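PDB 5EYF: glutamate ABC superfamily ATP binding cassette transporter, binding protein from Enterococcus faecium DO, which binds glutamate and probably delivers it to an ABC transporter for uptake as the extracellular solute-binding component. Local coordinates for residues I45-T50 with G58-V63; A108-K113 with Y188-G193. One frame throughout, in Å; residues are numbered along the deposited sequence.

Interaction 1 of 2, residues I45-T50 with G58-V63; sequences IAKAIT and GKTEFV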
loop_
_atom_site.group_PDB
_atom_site.type_symbol
_atom_site.label_atom_id
_atom_site.label_comp_id
_atom_site.label_asym_id
_atom_site.label_seq_id
_atom_site.Cartn_x
_atom_site.Cartn_y
_atom_site.Cartn_z
ATOM N N ILE B 45 6.744 17.304 3.639
ATOM C CA ILE B 45 6.279 16.559 4.806
ATOM C C ILE B 45 7.195 16.825 6.003
ATOM O O ILE B 45 6.728 17.030 7.133
ATOM C CB ILE B 45 6.173 15.052 4.471
ATOM C CG1 ILE B 45 5.036 14.767 3.426
ATOM C CG2 ILE B 45 5.934 14.229 5.708
ATOM C CD1 ILE B 45 3.621 14.920 3.989
ATOM N N ALA B 46 8.522 16.793 5.787
ATOM C CA ALA B 46 9.469 17.078 6.870
ATOM C C ALA B 46 9.231 18.453 7.481
ATOM O O ALA B 46 9.241 18.610 8.708
ATOM C CB ALA B 46 10.896 17.001 6.333
ATOM N N LYS B 47 9.068 19.473 6.637
ATOM C CA LYS B 47 8.837 20.824 7.159
ATOM C C LYS B 47 7.546 20.881 7.967
ATOM O O LYS B 47 7.507 21.486 9.049
ATOM C CB LYS B 47 8.804 21.831 6.010
ATOM C CG LYS B 47 10.142 21.996 5.306
ATOM C CD LYS B 47 10.014 22.904 4.120
ATOM C CE LYS B 47 11.362 23.201 3.534
ATOM N NZ LYS B 47 11.288 24.325 2.548
ATOM N N ALA B 48 6.481 20.258 7.461
ATOM C CA ALA B 48 5.207 20.293 8.171
ATOM C C ALA B 48 5.294 19.565 9.513
ATOM O O ALA B 48 4.720 20.018 10.513
ATOM C CB ALA B 48 4.117 19.684 7.288
ATOM N N ILE B 49 6.014 18.440 9.563
ATOM C CA ILE B 49 6.156 17.718 10.818
ATOM C C ILE B 49 6.921 18.559 11.813
ATOM O O ILE B 49 6.560 18.632 12.995
ATOM C CB ILE B 49 6.869 16.378 10.579
ATOM C CG1 ILE B 49 5.930 15.443 9.827
ATOM C CG2 ILE B 49 7.310 15.756 11.908
ATOM C CD1 ILE B 49 6.625 14.171 9.364
ATOM N N THR B 50 7.997 19.187 11.351
ATOM C CA THR B 50 8.791 20.015 12.238
ATOM C C THR B 50 7.958 21.130 12.857
ATOM O O THR B 50 8.094 21.431 14.053
ATOM C CB THR B 50 9.971 20.594 11.468
ATOM O OG1 THR B 50 10.715 19.512 10.895
ATOM C CG2 THR B 50 10.897 21.323 12.452
ATOM N N GLY B 58 9.856 26.546 14.608
ATOM C CA GLY B 58 10.784 25.430 14.563
ATOM C C GLY B 58 11.569 25.418 13.257
ATOM O O GLY B 58 11.042 25.715 12.186
ATOM N N LYS B 59 12.842 25.061 13.349
ATOM C CA LYS B 59 13.703 25.081 12.179
ATOM C C LYS B 59 13.948 23.686 11.627
ATOM O O LYS B 59 13.987 22.698 12.362
ATOM C CB LYS B 59 15.050 25.723 12.503
ATOM C CG LYS B 59 14.965 27.189 12.823
ATOM C CD LYS B 59 16.334 27.689 13.248
ATOM C CE LYS B 59 17.326 27.717 12.087
ATOM N NZ LYS B 59 17.141 28.907 11.200
ATOM N N THR B 60 14.104 23.618 10.316
ATOM C CA THR B 60 14.447 22.386 9.634
ATOM C C THR B 60 15.863 22.506 9.095
ATOM O O THR B 60 16.290 23.580 8.660
ATOM C CB THR B 60 13.469 22.107 8.497
ATOM O OG1 THR B 60 13.571 23.170 7.541
ATOM C CG2 THR B 60 12.026 22.047 9.036
ATOM N N GLU B 61 16.600 21.412 9.173
ATOM C CA GLU B 61 17.871 21.280 8.494
ATOM C C GLU B 61 17.818 20.025 7.641
ATOM O O GLU B 61 17.315 18.990 8.086
ATOM C CB GLU B 61 19.043 21.204 9.476
ATOM C CG GLU B 61 20.382 21.406 8.797
ATOM C CD GLU B 61 20.488 22.779 8.153
ATOM O OE1 GLU B 61 19.742 23.690 8.582
ATOM O OE2 GLU B 61 21.304 22.947 7.218
ATOM N N PHE B 62 18.304 20.130 6.407
ATOM C CA PHE B 62 18.347 18.996 5.500
ATOM C C PHE B 62 19.788 18.569 5.231
ATOM O O PHE B 62 20.688 19.409 5.072
ATOM C CB PHE B 62 17.616 19.328 4.201
ATOM C CG PHE B 62 16.125 19.494 4.387
ATOM C CD1 PHE B 62 15.303 18.369 4.567
ATOM C CD2 PHE B 62 15.539 20.745 4.393
ATOM C CE1 PHE B 62 13.947 18.507 4.767
ATOM C CE2 PHE B 62 14.154 20.877 4.586
ATOM C CZ PHE B 62 13.365 19.759 4.780
ATOM N N VAL B 63 19.985 17.254 5.225
ATOM C CA VAL B 63 21.260 16.597 4.960
ATOM C C VAL B 63 21.032 15.579 3.856
ATOM O O VAL B 63 20.081 14.781 3.919
ATOM C CB VAL B 63 21.822 15.907 6.223
ATOM C CG1 VAL B 63 23.019 15.022 5.899
ATOM C CG2 VAL B 63 22.158 16.930 7.297
#

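Interaction 2 of 2, residues A108-K113 with Y188-G193; sequences ALLVKK and YELVGG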
loop_
_atom_site.group_PDB
_atom_site.type_symbol
_atom_site.label_atom_id
_atom_site.label_comp_id
_atom_site.label_asym_id
_atom_site.label_seq_id
_atom_site.Cartn_x
_atom_site.Cartn_y
_atom_site.Cartn_z
ATOM N N ALA B 108 7.938 -0.715 -10.163
ATOM C CA ALA B 108 7.410 -0.701 -11.524
ATOM C C ALA B 108 8.556 -0.706 -12.520
ATOM O O ALA B 108 9.732 -0.702 -12.148
ATOM C CB ALA B 108 6.504 0.515 -11.790
ATOM N N LEU B 109 8.187 -0.725 -13.799
ATOM C CA LEU B 109 9.125 -0.772 -14.916
ATOM C C LEU B 109 8.962 0.446 -15.802
ATOM O O LEU B 109 7.844 0.833 -16.133
ATOM C CB LEU B 109 8.894 -1.976 -15.810
ATOM C CG LEU B 109 9.066 -3.364 -15.214
ATOM C CD1 LEU B 109 8.862 -4.438 -16.286
ATOM C CD2 LEU B 109 10.424 -3.525 -14.537
ATOM N N LEU B 110 10.088 0.999 -16.245
ATOM C CA LEU B 110 10.119 2.054 -17.247
ATOM C C LEU B 110 10.831 1.517 -18.484
ATOM O O LEU B 110 11.917 0.940 -18.367
ATOM C CB LEU B 110 10.867 3.281 -16.695
ATOM C CG LEU B 110 10.956 4.541 -17.565
ATOM C CD1 LEU B 110 9.682 5.329 -17.398
ATOM C CD2 LEU B 110 12.178 5.408 -17.213
ATOM N N VAL B 111 10.207 1.677 -19.655
ATOM C CA VAL B 111 10.759 1.217 -20.926
ATOM C C VAL B 111 10.579 2.319 -21.961
ATOM O O VAL B 111 9.784 3.243 -21.784
ATOM C CB VAL B 111 10.074 -0.097 -21.413
ATOM C CG1 VAL B 111 10.276 -1.226 -20.404
ATOM C CG2 VAL B 111 8.592 0.122 -21.645
ATOM N N LYS B 112 11.336 2.220 -23.056
ATOM C CA LYS B 112 11.059 3.056 -24.215
ATOM C C LYS B 112 9.702 2.675 -24.806
ATOM O O LYS B 112 9.397 1.492 -24.982
ATOM C CB LYS B 112 12.158 2.878 -25.262
ATOM C CG LYS B 112 12.028 3.759 -26.493
ATOM C CD LYS B 112 13.154 3.450 -27.472
ATOM C CE LYS B 112 12.813 3.900 -28.881
ATOM N NZ LYS B 112 13.318 5.269 -29.145
ATOM N N LYS B 113 8.894 3.678 -25.144
ATOM C CA LYS B 113 7.641 3.404 -25.850
ATOM C C LYS B 113 7.860 2.501 -27.055
ATOM O O LYS B 113 8.793 2.692 -27.842
ATOM C CB LYS B 113 6.977 4.697 -26.303
ATOM C CG LYS B 113 6.342 5.433 -25.180
ATOM C CD LYS B 113 5.884 6.799 -25.602
ATOM C CE LYS B 113 5.354 7.539 -24.385
ATOM N NZ LYS B 113 4.513 8.691 -24.777
ATOM N N TYR B 188 9.634 7.624 -23.028
ATOM C CA TYR B 188 9.627 6.507 -22.091
ATOM C C TYR B 188 8.324 6.502 -21.308
ATOM O O TYR B 188 7.726 7.554 -21.076
ATOM C CB TYR B 188 10.819 6.594 -21.142
ATOM C CG TYR B 188 12.093 6.547 -21.929
ATOM C CD1 TYR B 188 12.724 5.338 -22.168
ATOM C CD2 TYR B 188 12.638 7.696 -22.483
ATOM C CE1 TYR B 188 13.861 5.270 -22.911
ATOM C CE2 TYR B 188 13.765 7.634 -23.238
ATOM C CZ TYR B 188 14.371 6.413 -23.450
ATOM O OH TYR B 188 15.505 6.347 -24.200
ATOM N N GLU B 189 7.886 5.309 -20.904
ATOM C CA GLU B 189 6.632 5.197 -20.167
ATOM C C GLU B 189 6.736 4.078 -19.142
ATOM O O GLU B 189 7.515 3.123 -19.297
ATOM C CB GLU B 189 5.432 4.954 -21.107
ATOM C CG GLU B 189 5.455 3.633 -21.867
ATOM C CD GLU B 189 4.308 3.511 -22.872
ATOM O OE1 GLU B 189 3.400 4.362 -22.831
ATOM O OE2 GLU B 189 4.314 2.578 -23.708
ATOM N N LEU B 190 5.914 4.192 -18.100
ATOM C CA LEU B 190 5.715 3.075 -17.176
ATOM C C LEU B 190 4.831 2.024 -17.836
ATOM O O LEU B 190 3.899 2.354 -18.579
ATOM C CB LEU B 190 5.075 3.539 -15.849
ATOM C CG LEU B 190 5.943 4.224 -14.783
ATOM C CD1 LEU B 190 6.357 5.617 -15.266
ATOM C CD2 LEU B 190 5.212 4.339 -13.462
ATOM N N VAL B 191 5.156 0.753 -17.612
ATOM C CA VAL B 191 4.377 -0.342 -18.180
ATOM C C VAL B 191 4.159 -1.388 -17.107
ATOM O O VAL B 191 5.060 -1.677 -16.305
ATOM C CB VAL B 191 5.048 -0.999 -19.416
ATOM C CG1 VAL B 191 5.193 -0.004 -20.558
ATOM C CG2 VAL B 191 6.409 -1.608 -19.074
ATOM N N GLY B 192 2.964 -1.973 -17.119
ATOM C CA GLY B 192 2.652 -3.121 -16.295
ATOM C C GLY B 192 2.239 -2.829 -14.873
ATOM O O GLY B 192 2.221 -3.759 -14.055
ATOM N N GLY B 193 1.910 -1.583 -14.532
ATOM C CA GLY B 193 1.442 -1.403 -13.150
ATOM C C GLY B 193 2.566 -1.580 -12.136
ATOM O O GLY B 193 3.734 -1.260 -12.410
HETATM O O HOH W 1 5.667 -2.479 -13.790
#

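Interaction 1 of 2, residues I45-T50 with G58-V63
Phe62 presents its ring edge to Ala46 and Lys47 of the helix, and these apolar contacts carry most of the meeting. Phe62 CE1 lies 3.7 Å from Ala46 CB, while Phe62 CE2 lies 3.8 Å from Lys47 CE, with both partner carbons near the ring plane. Between them Lys47 CG sits in that plane, 4.0 Å from Phe62 CZ. The lysine chain, extended beyond CG, therefore runs across the ring end at about a right angle, giving its methylenes to the aromatic edge. Further along the helix, in the conformer described, Thr60 CG2 packs on CB and OG1 of Thr50. Thr50 CG2 in turn touches the backbone of the strand, 3.4 Å from Lys59 O.

The two segments belong to a beta-alpha-beta unit of the periplasmic-binding-protein fold. Strand 16-21 precedes helix 41-54, and strand 59-64 follows it and pairs in parallel with strand 16-21, so the helix packs on the sheet. The axes of 45-50 and 59-63 approach to 8.3 Å, their directions 147° apart. Trp19 of the neighbouring strand also touches Ala46.

Polar contacts work within the helix and beside it. Thr50 OG1 stands anti to its carbonyl carbon (chi1 -56°), which turns the hydroxyl back along the helix, where Thr50 OG1 donates to Ala46 O at 2.8 Å. That carbonyl also accepts Thr50 N, the two donors arriving from opposite faces of its plane. The hydroxyl has a further hydrogen-bond partner in Trp19 NE1.

Interaction 2 of 2, residues A108-K113 with Y188-G193
The Tyr188 ring lies obliquely against the backbone of Lys112, Tyr188 CD1 3.5 Å from Lys112 CA, while Tyr188 CE1 meets Lys112 CB at 3.8 Å; Phe160 of helix 156-164 meets this ring edge-to-face. At the other flat group, the Glu189 carboxylate, the Lys113 and Glu189 side chains cross at about a right angle, Lys113 CG 3.6 Å from the carboxylate carbon, Glu189 CD. Their charged ends do not touch.

Antiparallel pairing joins the backbones. Val111 and Glu189 form a hydrogen-bonded pair: Val111 N donates to Glu189 O with an N-H...O angle of 169°, and Glu189 N returns to Val111 O at 2.9 Å. Val191 N also donates to Leu109 O. On one face Leu110 CD1 meets Leu190 CD1 at 4.0 Å; Leu110 also packs on helices 156-164 and 175-182, Leu190 on the latter. On the other, Val111 CG2, set between its backbone N and carbonyl carbon (chi1 -61° for CG1), reaches Val191 CG1 at 3.6 Å.

Direct bonds thus hold the pair from Val111 and Glu189 to Leu109 and Val191; past it, one water continues the link, donating to Val191 O and Gly193 O but accepting only weakly from Leu109 N.

Both segments of interaction 1 precede those of interaction 2, and the contacts flank the middle of the chain, their centres 33 Å apart and their nearest atoms about 20 Å apart. They share no sheet: interaction 1 packs helix 41-54 on the three-stranded parallel sheet, whereas interaction 2 pairs strands 103-112 and 188-191 of the mixed sheet. This fits the two-lobed architecture of family 3 solute-binding proteins, one contact in each lobe. Glutamate is bound between the lobes: Phe62 of interaction 1 is about 10 Å from glutamate-binding Lys22 (side chains), and Ala108 of interaction 2 about 7 Å from glutamate-binding Asp174 (side chains).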